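Side-chain contacts in HpcE (PDB 1WZO), which probably catalyses the isomerisation of 5-carboxymethyl-2-hydroxymuconate in homoprotocatechuate breakdown, as a member of the fumarylacetoacetate hydrolase family: residues 109-113 with 114-118; 190-193 with 194-198; 128-132 with 133-137; 15-19 with 20-24. One frame throughout, in Å; residues are numbered along the deposited sequence.

Contact 1 (109-113 with 114-118); sequences KRVRA and KDALD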
loop_
_atom_site.group_PDB
_atom_site.type_symbol
_atom_site.label_atom_id
_atom_site.label_comp_id
_atom_site.label_asym_id
_atom_site.label_seq_id
_atom_site.Cartn_x
_atom_site.Cartn_y
_atom_site.Cartn_z
ATOM N N LYS B 109 -8.484 4.678 19.601
ATOM C CA LYS B 109 -8.932 6.061 19.706
ATOM C C LYS B 109 -9.676 6.163 21.027
ATOM O O LYS B 109 -10.660 5.451 21.246
ATOM C CB LYS B 109 -9.859 6.455 18.551
ATOM C CG LYS B 109 -10.239 7.940 18.567
ATOM C CD LYS B 109 -8.993 8.827 18.478
ATOM C CE LYS B 109 -9.323 10.313 18.628
ATOM N NZ LYS B 109 -10.093 10.855 17.473
ATOM N N ARG B 110 -9.179 7.031 21.906
ATOM C CA ARG B 110 -9.759 7.249 23.226
ATOM C C ARG B 110 -9.817 5.963 24.048
ATOM O O ARG B 110 -10.825 5.662 24.687
ATOM C CB ARG B 110 -11.158 7.858 23.105
ATOM C CG ARG B 110 -11.167 9.239 22.475
ATOM C CD ARG B 110 -12.562 9.845 22.474
ATOM N NE ARG B 110 -12.593 11.133 21.786
ATOM C CZ ARG B 110 -11.881 12.195 22.151
ATOM N NH1 ARG B 110 -11.075 12.132 23.205
ATOM N NH2 ARG B 110 -11.970 13.323 21.458
ATOM N N VAL B 111 -8.725 5.206 24.027
ATOM C CA VAL B 111 -8.637 3.960 24.780
ATOM C C VAL B 111 -8.130 4.281 26.177
ATOM O O VAL B 111 -7.180 5.046 26.337
ATOM C CB VAL B 111 -7.656 2.972 24.106
ATOM C CG1 VAL B 111 -7.493 1.713 24.962
ATOM C CG2 VAL B 111 -8.166 2.615 22.722
ATOM N N ARG B 112 -8.775 3.714 27.191
ATOM C CA ARG B 112 -8.356 3.944 28.567
ATOM C C ARG B 112 -7.132 3.083 28.853
ATOM O O ARG B 112 -6.979 2.009 28.282
ATOM C CB ARG B 112 -9.487 3.573 29.535
ATOM C CG ARG B 112 -10.791 4.309 29.276
ATOM C CD ARG B 112 -11.948 3.630 29.997
ATOM N NE ARG B 112 -13.240 4.160 29.569
ATOM C CZ ARG B 112 -14.410 3.583 29.828
ATOM N NH1 ARG B 112 -14.458 2.449 30.519
ATOM N NH2 ARG B 112 -15.535 4.134 29.387
ATOM N N ALA B 113 -6.265 3.554 29.740
ATOM C CA ALA B 113 -5.051 2.826 30.093
ATOM C C ALA B 113 -5.310 1.371 30.507
ATOM O O ALA B 113 -4.581 0.461 30.102
ATOM C CB ALA B 113 -4.315 3.566 31.213
ATOM N N LYS B 114 -6.348 1.152 31.310
ATOM C CA LYS B 114 -6.672 -0.194 31.779
ATOM C C LYS B 114 -6.956 -1.180 30.646
ATOM O O LYS B 114 -6.801 -2.386 30.825
ATOM C CB LYS B 114 -7.873 -0.155 32.733
ATOM C CG LYS B 114 -9.199 0.176 32.067
ATOM C CD LYS B 114 -10.349 0.153 33.070
ATOM C CE LYS B 114 -11.644 0.679 32.453
ATOM N NZ LYS B 114 -12.097 -0.118 31.278
ATOM N N ASP B 115 -7.368 -0.670 29.487
ATOM C CA ASP B 115 -7.679 -1.521 28.336
ATOM C C ASP B 115 -6.635 -1.455 27.223
ATOM O O ASP B 115 -6.716 -2.213 26.256
ATOM C CB ASP B 115 -9.016 -1.124 27.708
ATOM C CG ASP B 115 -10.164 -1.133 28.694
ATOM O OD1 ASP B 115 -10.353 -2.159 29.378
ATOM O OD2 ASP B 115 -10.883 -0.114 28.772
ATOM N N ALA B 116 -5.665 -0.557 27.360
ATOM C CA ALA B 116 -4.651 -0.357 26.329
ATOM C C ALA B 116 -3.875 -1.578 25.852
ATOM O O ALA B 116 -3.783 -1.815 24.649
ATOM C CB ALA B 116 -3.676 0.731 26.762
ATOM N N LEU B 117 -3.308 -2.347 26.775
ATOM C CA LEU B 117 -2.529 -3.506 26.366
ATOM C C LEU B 117 -3.333 -4.520 25.561
ATOM O O LEU B 117 -2.754 -5.362 24.882
ATOM C CB LEU B 117 -1.865 -4.172 27.583
ATOM C CG LEU B 117 -0.824 -3.304 28.306
ATOM C CD1 LEU B 117 -0.095 -4.130 29.364
ATOM C CD2 LEU B 117 0.179 -2.752 27.302
ATOM N N ASP B 118 -4.661 -4.431 25.617
ATOM C CA ASP B 118 -5.514 -5.336 24.851
ATOM C C ASP B 118 -5.479 -5.004 23.359
ATOM O O ASP B 118 -5.938 -5.795 22.533
ATOM C CB ASP B 118 -6.969 -5.264 25.324
ATOM C CG ASP B 118 -7.157 -5.814 26.717
ATOM O OD1 ASP B 118 -6.549 -6.863 27.025
ATOM O OD2 ASP B 118 -7.924 -5.207 27.496
HETATM O O HOH W 1 -10.954 1.868 26.838
HETATM O O HOH W 2 -3.680 -2.141 29.775
#
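Arg112 and Lys114 meet at the edge of the Arg112 guanidinium. The Lys114 tail lies there, with CE in the guanidinium plane and NZ near it. The two side chains run side by side and point the same way. Arg112 NH1 comes to 3.6 Å from Lys114 NZ. The second flat group, the Asp115 carboxylate, is gripped by Lys114. Lys114 NZ makes a salt bridge to Asp115 OD2 at 2.8 Å, on the syn side and 22° out of the carboxylate plane. The Lys114 chain bends at its last torsion (chi4 60°), and this turns NZ toward the carboxylate. Arg112 NH1 stays 4.7 Å from Asp115 OD2, without direct contact, yet this negative charge probably eases the closeness of the two cations.

Asp115 OD2 also takes a hydrogen bond from a water, and that water accepts one from Arg112 N. The carboxylate is thus tied to the backbone just before the turn.

The loop after strand 94-104 turns here into the short, weakly bonded helix 113-116. Asp115 N bonds to Arg112 O at 3.0 Å, and Ala116 N bonds to Ala113 O at 3.1 Å. Both bonds span three residues. One residue further on, a second water bridges Ala113 O and Leu117 N, joining a carbonyl and an amide four residues apart.

On the buried side, Val111 CG1 rests 3.8 Å from Ala116 CA. Ala116 also packs on Ala193 and Leu196 of helix 192-200. Ala113 N is hydrogen-bonded to Glu197 OE2 of the same helix.

Contact 2 (190-193 with 194-198); sequences YSVA and ELLEF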
loop_
_atom_site.group_PDB
_atom_site.type_symbol
_atom_site.label_atom_id
_atom_site.label_comp_id
_atom_site.label_asym_id
_atom_site.label_seq_id
_atom_site.Cartn_x
_atom_site.Cartn_y
_atom_site.Cartn_z
ATOM N N TYR B 190 6.279 6.771 32.299
ATOM C CA TYR B 190 4.930 6.576 31.785
ATOM C C TYR B 190 4.937 5.168 31.205
ATOM O O TYR B 190 5.788 4.840 30.380
ATOM C CB TYR B 190 4.597 7.564 30.662
ATOM C CG TYR B 190 4.174 8.945 31.115
ATOM C CD1 TYR B 190 5.103 9.977 31.242
ATOM C CD2 TYR B 190 2.838 9.222 31.398
ATOM C CE1 TYR B 190 4.706 11.256 31.636
ATOM C CE2 TYR B 190 2.432 10.495 31.793
ATOM C CZ TYR B 190 3.371 11.503 31.908
ATOM O OH TYR B 190 2.967 12.761 32.290
ATOM N N SER B 191 3.994 4.338 31.630
ATOM C CA SER B 191 3.926 2.966 31.141
ATOM C C SER B 191 3.421 2.914 29.706
ATOM O O SER B 191 2.915 3.905 29.172
ATOM C CB SER B 191 2.986 2.143 32.015
ATOM O OG SER B 191 1.651 2.603 31.893
ATOM N N VAL B 192 3.563 1.748 29.087
ATOM C CA VAL B 192 3.085 1.550 27.730
ATOM C C VAL B 192 1.593 1.887 27.709
ATOM O O VAL B 192 1.115 2.610 26.827
ATOM C CB VAL B 192 3.276 0.087 27.290
ATOM C CG1 VAL B 192 2.604 -0.140 25.948
ATOM C CG2 VAL B 192 4.764 -0.246 27.223
ATOM N N ALA B 193 0.857 1.368 28.689
ATOM C CA ALA B 193 -0.580 1.623 28.776
ATOM C C ALA B 193 -0.886 3.116 28.893
ATOM O O ALA B 193 -1.779 3.620 28.227
ATOM C CB ALA B 193 -1.179 0.873 29.965
ATOM N N GLU B 194 -0.149 3.825 29.741
ATOM C CA GLU B 194 -0.383 5.256 29.902
ATOM C C GLU B 194 -0.045 6.039 28.632
ATOM O O GLU B 194 -0.731 7.008 28.289
ATOM C CB GLU B 194 0.428 5.797 31.077
ATOM C CG GLU B 194 -0.044 5.278 32.433
ATOM C CD GLU B 194 0.844 5.746 33.559
ATOM O OE1 GLU B 194 2.065 5.509 33.474
ATOM O OE2 GLU B 194 0.325 6.350 34.523
ATOM N N LEU B 195 1.014 5.623 27.943
ATOM C CA LEU B 195 1.437 6.279 26.709
ATOM C C LEU B 195 0.398 6.097 25.596
ATOM O O LEU B 195 0.058 7.052 24.888
ATOM C CB LEU B 195 2.800 5.727 26.261
ATOM C CG LEU B 195 3.996 6.111 27.140
ATOM C CD1 LEU B 195 5.230 5.334 26.720
ATOM C CD2 LEU B 195 4.249 7.617 27.022
ATOM N N LEU B 196 -0.111 4.878 25.439
ATOM C CA LEU B 196 -1.111 4.615 24.406
ATOM C C LEU B 196 -2.423 5.339 24.711
ATOM O O LEU B 196 -3.172 5.703 23.799
ATOM C CB LEU B 196 -1.362 3.107 24.270
ATOM C CG LEU B 196 -0.186 2.267 23.757
ATOM C CD1 LEU B 196 -0.541 0.788 23.860
ATOM C CD2 LEU B 196 0.141 2.640 22.309
ATOM N N GLU B 197 -2.704 5.549 25.994
ATOM C CA GLU B 197 -3.915 6.265 26.384
ATOM C C GLU B 197 -3.734 7.739 26.023
ATOM O O GLU B 197 -4.619 8.362 25.439
ATOM C CB GLU B 197 -4.143 6.151 27.894
ATOM C CG GLU B 197 -5.306 6.982 28.415
ATOM C CD GLU B 197 -5.410 6.932 29.932
ATOM O OE1 GLU B 197 -4.468 7.396 30.603
ATOM O OE2 GLU B 197 -6.425 6.426 30.453
ATOM N N PHE B 198 -2.575 8.281 26.383
ATOM C CA PHE B 198 -2.266 9.681 26.116
ATOM C C PHE B 198 -2.339 9.995 24.627
ATOM O O PHE B 198 -2.948 10.987 24.222
ATOM C CB PHE B 198 -0.867 10.025 26.633
ATOM C CG PHE B 198 -0.462 11.453 26.380
ATOM C CD1 PHE B 198 -0.996 12.488 27.140
ATOM C CD2 PHE B 198 0.426 11.764 25.353
ATOM C CE1 PHE B 198 -0.658 13.822 26.878
ATOM C CE2 PHE B 198 0.773 13.093 25.084
ATOM C CZ PHE B 198 0.226 14.121 25.849
#
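Glu194 folds back toward Ser191, while Leu195 leans on Tyr190 and Leu196 on Val192. The Glu194 chain is extended beyond CG, and its CG sits beside its own backbone N (chi1 -68°). This carries the carboxylate back to the N-terminal end of the helix, beside Ser191. OE1 uses its anti lone pair to accept from Ser191 N at 2.9 Å. The bond is nearly straight, at 172°. In return, Ser191 OG accepts from Glu194 N at 3.1 Å. The hydroxyl can do so because OG stands between its own backbone N and carbonyl carbon (chi1 66°). The fit is close: Ser191 OG is only 3.2 Å from Glu194 CG. Glu194 OE1 also forms a salt bridge with Arg64, so this oxygen serves both the helix start and a loop.

The Tyr190 ring turns one edge to Glu194, and Tyr190 CD2 is 4.2 Å from Glu194 CB. Arg64 makes a cation-pi contact with the same ring, and the Tyr190 hydroxyl is hydrogen-bonded to Pro65 O. At the base of the ring, Tyr190 CB packs on Leu195 CD2 at 3.7 Å. Val192 and Leu196 lie side by side and point the same way, and Val192 CG1 is 3.9 Å from Leu196 CD1. Leu195 and Leu196 both continue onto Leu211 of strand 210-212.

Regular helical bonding follows at once, beginning with Leu195 N to Ser191 O at 2.8 Å. Ser191 is the N-cap of helix 192-200, and its reciprocal pair of bonds with Glu194 is the classic capping box.

Contact 3 (128-132 with 133-137); sequences DLVAR and DYVTN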
loop_
_atom_site.group_PDB
_atom_site.type_symbol
_atom_site.label_atom_id
_atom_site.label_comp_id
_atom_site.label_asym_id
_atom_site.label_seq_id
_atom_site.Cartn_x
_atom_site.Cartn_y
_atom_site.Cartn_z
ATOM N N ASP B 128 16.918 3.509 18.849
ATOM C CA ASP B 128 16.520 4.881 18.520
ATOM C C ASP B 128 17.724 5.819 18.557
ATOM O O ASP B 128 17.892 6.608 19.486
ATOM C CB ASP B 128 15.425 5.327 19.501
ATOM C CG ASP B 128 14.986 6.759 19.288
ATOM O OD1 ASP B 128 14.933 7.200 18.122
ATOM O OD2 ASP B 128 14.678 7.440 20.290
ATOM N N LEU B 129 18.557 5.720 17.527
ATOM C CA LEU B 129 19.775 6.515 17.431
ATOM C C LEU B 129 19.553 8.020 17.393
ATOM O O LEU B 129 18.496 8.515 16.987
ATOM C CB LEU B 129 20.593 6.071 16.211
ATOM C CG LEU B 129 21.233 4.679 16.315
ATOM C CD1 LEU B 129 20.864 3.821 15.107
ATOM C CD2 LEU B 129 22.747 4.826 16.425
ATOM N N VAL B 130 20.564 8.750 17.836
ATOM C CA VAL B 130 20.491 10.198 17.848
ATOM C C VAL B 130 21.872 10.794 17.633
ATOM O O VAL B 130 22.879 10.242 18.091
ATOM C CB VAL B 130 19.919 10.730 19.191
ATOM C CG1 VAL B 130 20.780 10.248 20.364
ATOM C CG2 VAL B 130 19.889 12.258 19.172
ATOM N N ALA B 131 21.920 11.899 16.899
ATOM C CA ALA B 131 23.173 12.606 16.668
ATOM C C ALA B 131 23.025 13.867 17.513
ATOM O O ALA B 131 22.414 14.853 17.083
ATOM C CB ALA B 131 23.329 12.952 15.199
ATOM N N ARG B 132 23.561 13.821 18.729
ATOM C CA ARG B 132 23.453 14.947 19.647
ATOM C C ARG B 132 24.031 16.254 19.119
ATOM O O ARG B 132 23.665 17.334 19.598
ATOM C CB ARG B 132 24.077 14.581 20.999
ATOM C CG ARG B 132 23.289 13.493 21.721
ATOM C CD ARG B 132 23.708 13.336 23.174
ATOM N NE ARG B 132 22.864 12.374 23.885
ATOM C CZ ARG B 132 21.550 12.510 24.056
ATOM N NH1 ARG B 132 20.914 13.569 23.567
ATOM N NH2 ARG B 132 20.869 11.587 24.724
ATOM N N ASP B 133 24.916 16.160 18.129
ATOM C CA ASP B 133 25.516 17.346 17.522
ATOM C C ASP B 133 24.412 18.259 17.007
ATOM O O ASP B 133 24.537 19.484 17.033
ATOM C CB ASP B 133 26.387 16.976 16.316
ATOM C CG ASP B 133 27.553 16.086 16.675
ATOM O OD1 ASP B 133 27.324 14.976 17.198
ATOM O OD2 ASP B 133 28.704 16.498 16.418
ATOM N N TYR B 134 23.326 17.651 16.541
ATOM C CA TYR B 134 22.232 18.411 15.960
ATOM C C TYR B 134 21.049 18.702 16.868
ATOM O O TYR B 134 20.004 19.133 16.394
ATOM C CB TYR B 134 21.750 17.700 14.688
ATOM C CG TYR B 134 22.886 17.215 13.804
ATOM C CD1 TYR B 134 23.973 18.042 13.509
ATOM C CD2 TYR B 134 22.878 15.927 13.272
ATOM C CE1 TYR B 134 25.027 17.590 12.708
ATOM C CE2 TYR B 134 23.920 15.469 12.473
ATOM C CZ TYR B 134 24.991 16.302 12.198
ATOM O OH TYR B 134 26.028 15.836 11.426
ATOM N N VAL B 135 21.213 18.490 18.169
ATOM C CA VAL B 135 20.133 18.747 19.111
ATOM C C VAL B 135 20.183 20.155 19.717
ATOM O O VAL B 135 21.258 20.676 20.029
ATOM C CB VAL B 135 20.135 17.708 20.265
ATOM C CG1 VAL B 135 19.068 18.064 21.293
ATOM C CG2 VAL B 135 19.880 16.311 19.711
ATOM N N THR B 136 19.003 20.758 19.855
ATOM C CA THR B 136 18.823 22.088 20.447
ATOM C C THR B 136 17.476 22.030 21.165
ATOM O O THR B 136 16.880 20.956 21.271
ATOM C CB THR B 136 18.757 23.207 19.381
ATOM O OG1 THR B 136 17.631 22.981 18.522
ATOM C CG2 THR B 136 20.032 23.243 18.555
ATOM N N ASN B 137 16.980 23.167 21.645
ATOM C CA ASN B 137 15.698 23.164 22.344
ATOM C C ASN B 137 14.495 23.509 21.471
ATOM O O ASN B 137 13.436 23.879 21.982
ATOM C CB ASN B 137 15.744 24.092 23.561
ATOM C CG ASN B 137 16.679 23.583 24.643
ATOM O OD1 ASN B 137 16.789 22.374 24.865
ATOM N ND2 ASN B 137 17.347 24.501 25.331
#
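Ala131 and Tyr134 are joined where the chain leaves its strand: Tyr134 N bonds to Ala131 O at 3.0 Å. Val135 N then bonds to Arg132 O at 3.1 Å. Arg132 and Asp133 have helical backbone angles, so the two overlapping bonds make a short 3-10 turn. Val135 is extended again.

The same turn brings the Tyr134 ring back beside Ala131. Its CD2 lies 3.6 Å from Ala131 CB, which meets the ring obliquely. Asp133 CB covers one face, 3.8 Å above the ring plane and offset toward the rim.

This turn ends strand 120-131 and starts the loop to helix 143-146. Tyr134 and Val135 both pack on Ala145 of that helix, and Arg144 makes a cation-pi contact with the Tyr134 ring. The Asp133 carboxylate accepts from the backbone N of Arg92 and of Phe93, which ties the turn to the chain just before strand 94-104.

Val135 has CG2 beside its backbone N and CG1 anti to it (chi1 176°). This leaves CG2 facing the turn, 3.8 Å from Arg132 CA. The same methyl meets Val130 CG2 at 4.1 Å, and the two valines cross at about a right angle.

Contact 4 (15-19 with 20-24); sequences GVYRE and GLLLD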
loop_
_atom_site.group_PDB
_atom_site.type_symbol
_atom_site.label_atom_id
_atom_site.label_comp_id
_atom_site.label_asym_id
_atom_site.label_seq_id
_atom_site.Cartn_x
_atom_site.Cartn_y
_atom_site.Cartn_z
ATOM N N GLY B 15 7.968 -15.630 7.928
ATOM C CA GLY B 15 8.116 -16.849 8.695
ATOM C C GLY B 15 8.094 -16.750 10.206
ATOM O O GLY B 15 7.717 -15.728 10.779
ATOM N N VAL B 16 8.507 -17.841 10.846
ATOM C CA VAL B 16 8.544 -17.943 12.300
ATOM C C VAL B 16 9.919 -18.437 12.736
ATOM O O VAL B 16 10.511 -19.300 12.089
ATOM C CB VAL B 16 7.486 -18.943 12.805
ATOM C CG1 VAL B 16 7.387 -18.880 14.320
ATOM C CG2 VAL B 16 6.149 -18.650 12.156
ATOM N N TYR B 17 10.416 -17.894 13.841
ATOM C CA TYR B 17 11.725 -18.270 14.356
ATOM C C TYR B 17 11.599 -19.338 15.436
ATOM O O TYR B 17 11.084 -19.072 16.522
ATOM C CB TYR B 17 12.418 -17.040 14.937
ATOM C CG TYR B 17 13.880 -17.229 15.261
ATOM C CD1 TYR B 17 14.827 -17.367 14.247
ATOM C CD2 TYR B 17 14.325 -17.226 16.583
ATOM C CE1 TYR B 17 16.185 -17.488 14.541
ATOM C CE2 TYR B 17 15.676 -17.343 16.888
ATOM C CZ TYR B 17 16.600 -17.472 15.865
ATOM O OH TYR B 17 17.941 -17.560 16.165
ATOM N N ARG B 18 12.071 -20.544 15.127
ATOM C CA ARG B 18 12.025 -21.668 16.062
ATOM C C ARG B 18 13.365 -22.398 16.075
ATOM O O ARG B 18 13.914 -22.714 15.021
ATOM C CB ARG B 18 10.934 -22.663 15.658
ATOM C CG ARG B 18 9.538 -22.082 15.540
ATOM C CD ARG B 18 8.560 -23.144 15.058
ATOM N NE ARG B 18 7.244 -22.588 14.757
ATOM C CZ ARG B 18 6.240 -23.282 14.228
ATOM N NH1 ARG B 18 6.398 -24.569 13.940
ATOM N NH2 ARG B 18 5.080 -22.688 13.981
ATOM N N GLU B 19 13.880 -22.670 17.269
ATOM C CA GLU B 19 15.152 -23.377 17.415
ATOM C C GLU B 19 16.248 -22.826 16.513
ATOM O O GLU B 19 16.912 -23.583 15.800
ATOM C CB GLU B 19 14.975 -24.870 17.120
ATOM C CG GLU B 19 14.099 -25.619 18.112
ATOM C CD GLU B 19 12.767 -26.036 17.520
ATOM O OE1 GLU B 19 11.986 -26.710 18.228
ATOM O OE2 GLU B 19 12.501 -25.692 16.347
ATOM N N GLY B 20 16.430 -21.511 16.537
ATOM C CA GLY B 20 17.466 -20.897 15.727
ATOM C C GLY B 20 17.302 -21.053 14.228
ATOM O O GLY B 20 18.266 -20.902 13.482
ATOM N N LEU B 21 16.088 -21.351 13.778
ATOM C CA LEU B 21 15.834 -21.504 12.352
ATOM C C LEU B 21 14.591 -20.743 11.915
ATOM O O LEU B 21 13.673 -20.525 12.705
ATOM C CB LEU B 21 15.689 -22.985 11.995
ATOM C CG LEU B 21 16.946 -23.839 12.191
ATOM C CD1 LEU B 21 16.641 -25.284 11.833
ATOM C CD2 LEU B 21 18.080 -23.301 11.325
ATOM N N LEU B 22 14.571 -20.340 10.651
ATOM C CA LEU B 22 13.440 -19.608 10.094
ATOM C C LEU B 22 12.589 -20.516 9.218
ATOM O O LEU B 22 13.092 -21.138 8.285
ATOM C CB LEU B 22 13.935 -18.422 9.262
ATOM C CG LEU B 22 14.594 -17.262 10.006
ATOM C CD1 LEU B 22 15.298 -16.351 9.008
ATOM C CD2 LEU B 22 13.536 -16.497 10.801
ATOM N N LEU B 23 11.297 -20.586 9.520
ATOM C CA LEU B 23 10.378 -21.411 8.748
ATOM C C LEU B 23 9.477 -20.511 7.914
ATOM O O LEU B 23 8.875 -19.579 8.442
ATOM C CB LEU B 23 9.523 -22.265 9.688
ATOM C CG LEU B 23 10.292 -23.141 10.679
ATOM C CD1 LEU B 23 9.311 -23.970 11.494
ATOM C CD2 LEU B 23 11.254 -24.045 9.924
ATOM N N ASP B 24 9.381 -20.781 6.617
ATOM C CA ASP B 24 8.534 -19.965 5.757
ATOM C C ASP B 24 7.075 -20.402 5.795
ATOM O O ASP B 24 6.704 -21.318 6.533
ATOM C CB ASP B 24 9.043 -19.979 4.307
ATOM C CG ASP B 24 9.127 -21.378 3.721
ATOM O OD1 ASP B 24 8.311 -22.242 4.099
ATOM O OD2 ASP B 24 10.006 -21.605 2.862
#
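Tyr17 has CG opposite its backbone N (chi1 -169°), and this swings the ring along the hairpin to Gly20. Arg18 has CG beside its own N (chi1 -57°) and then runs extended to NE, which lays it across Leu23. Gly20 N sits over one face of the Tyr17 ring, 4.1 Å above the plane and offset toward the rim. The Tyr17 OH is 3.4 Å from Gly20 CA. At the ring edge, Tyr17 CD1 touches Leu22 CD2 at 3.8 Å.

Val16, Arg18, Leu21 and Leu23 share the other face of the hairpin, and there Arg18 meets Leu23. Arg18 CD lies 3.7 Å from Leu23 CD1, and the two side chains cross at about a right angle. The aliphatic part of the arginine thus serves as packing surface.

The turn is a type I' turn from Arg18 to Leu21, with Glu19 and Gly20 at positive phi. Arg18 and Leu21 are a hydrogen-bonded pair: Arg18 N to Leu21 O and Leu21 N to Arg18 O are each 2.9 Å. Further back, Leu23 N bonds to Val16 O at 3.0 Å, and Tyr17 faces Leu22 as the non-hydrogen-bonded pair between.

Strand 11-18 pairs on its other side with strand 2-8. Leu22 of strand 21-23 reaches across to Ala4 and Phe6 of strand 2-8. The Tyr17 ring also meets Phe157 of strand 152-159, and strand 21-23 pairs onward with strand 29-30.

In the fold
Contact 4 comes first along the chain, followed by contacts 1, 3 and 2. Contacts 1 and 2 are neighbours in space, with centres 8 Å apart. Short helix 113-116 lies against helix 192-200 there, so two pieces distant in sequence pack together. Contact 3 lies at the end of strand 120-131, the strand that follows helix 113-116, yet its centre is about 32 Å from that of contact 1 and 24 Å from that of contact 2. Contact 4 lies in the N-terminal hairpin, its centre about 37 Å from that of contact 3, on the opposite side of the chain's centre. Contacts 1, 2 and 3 belong to the part of the chain related to fumarylacetoacetate hydrolase, within a largely beta fold.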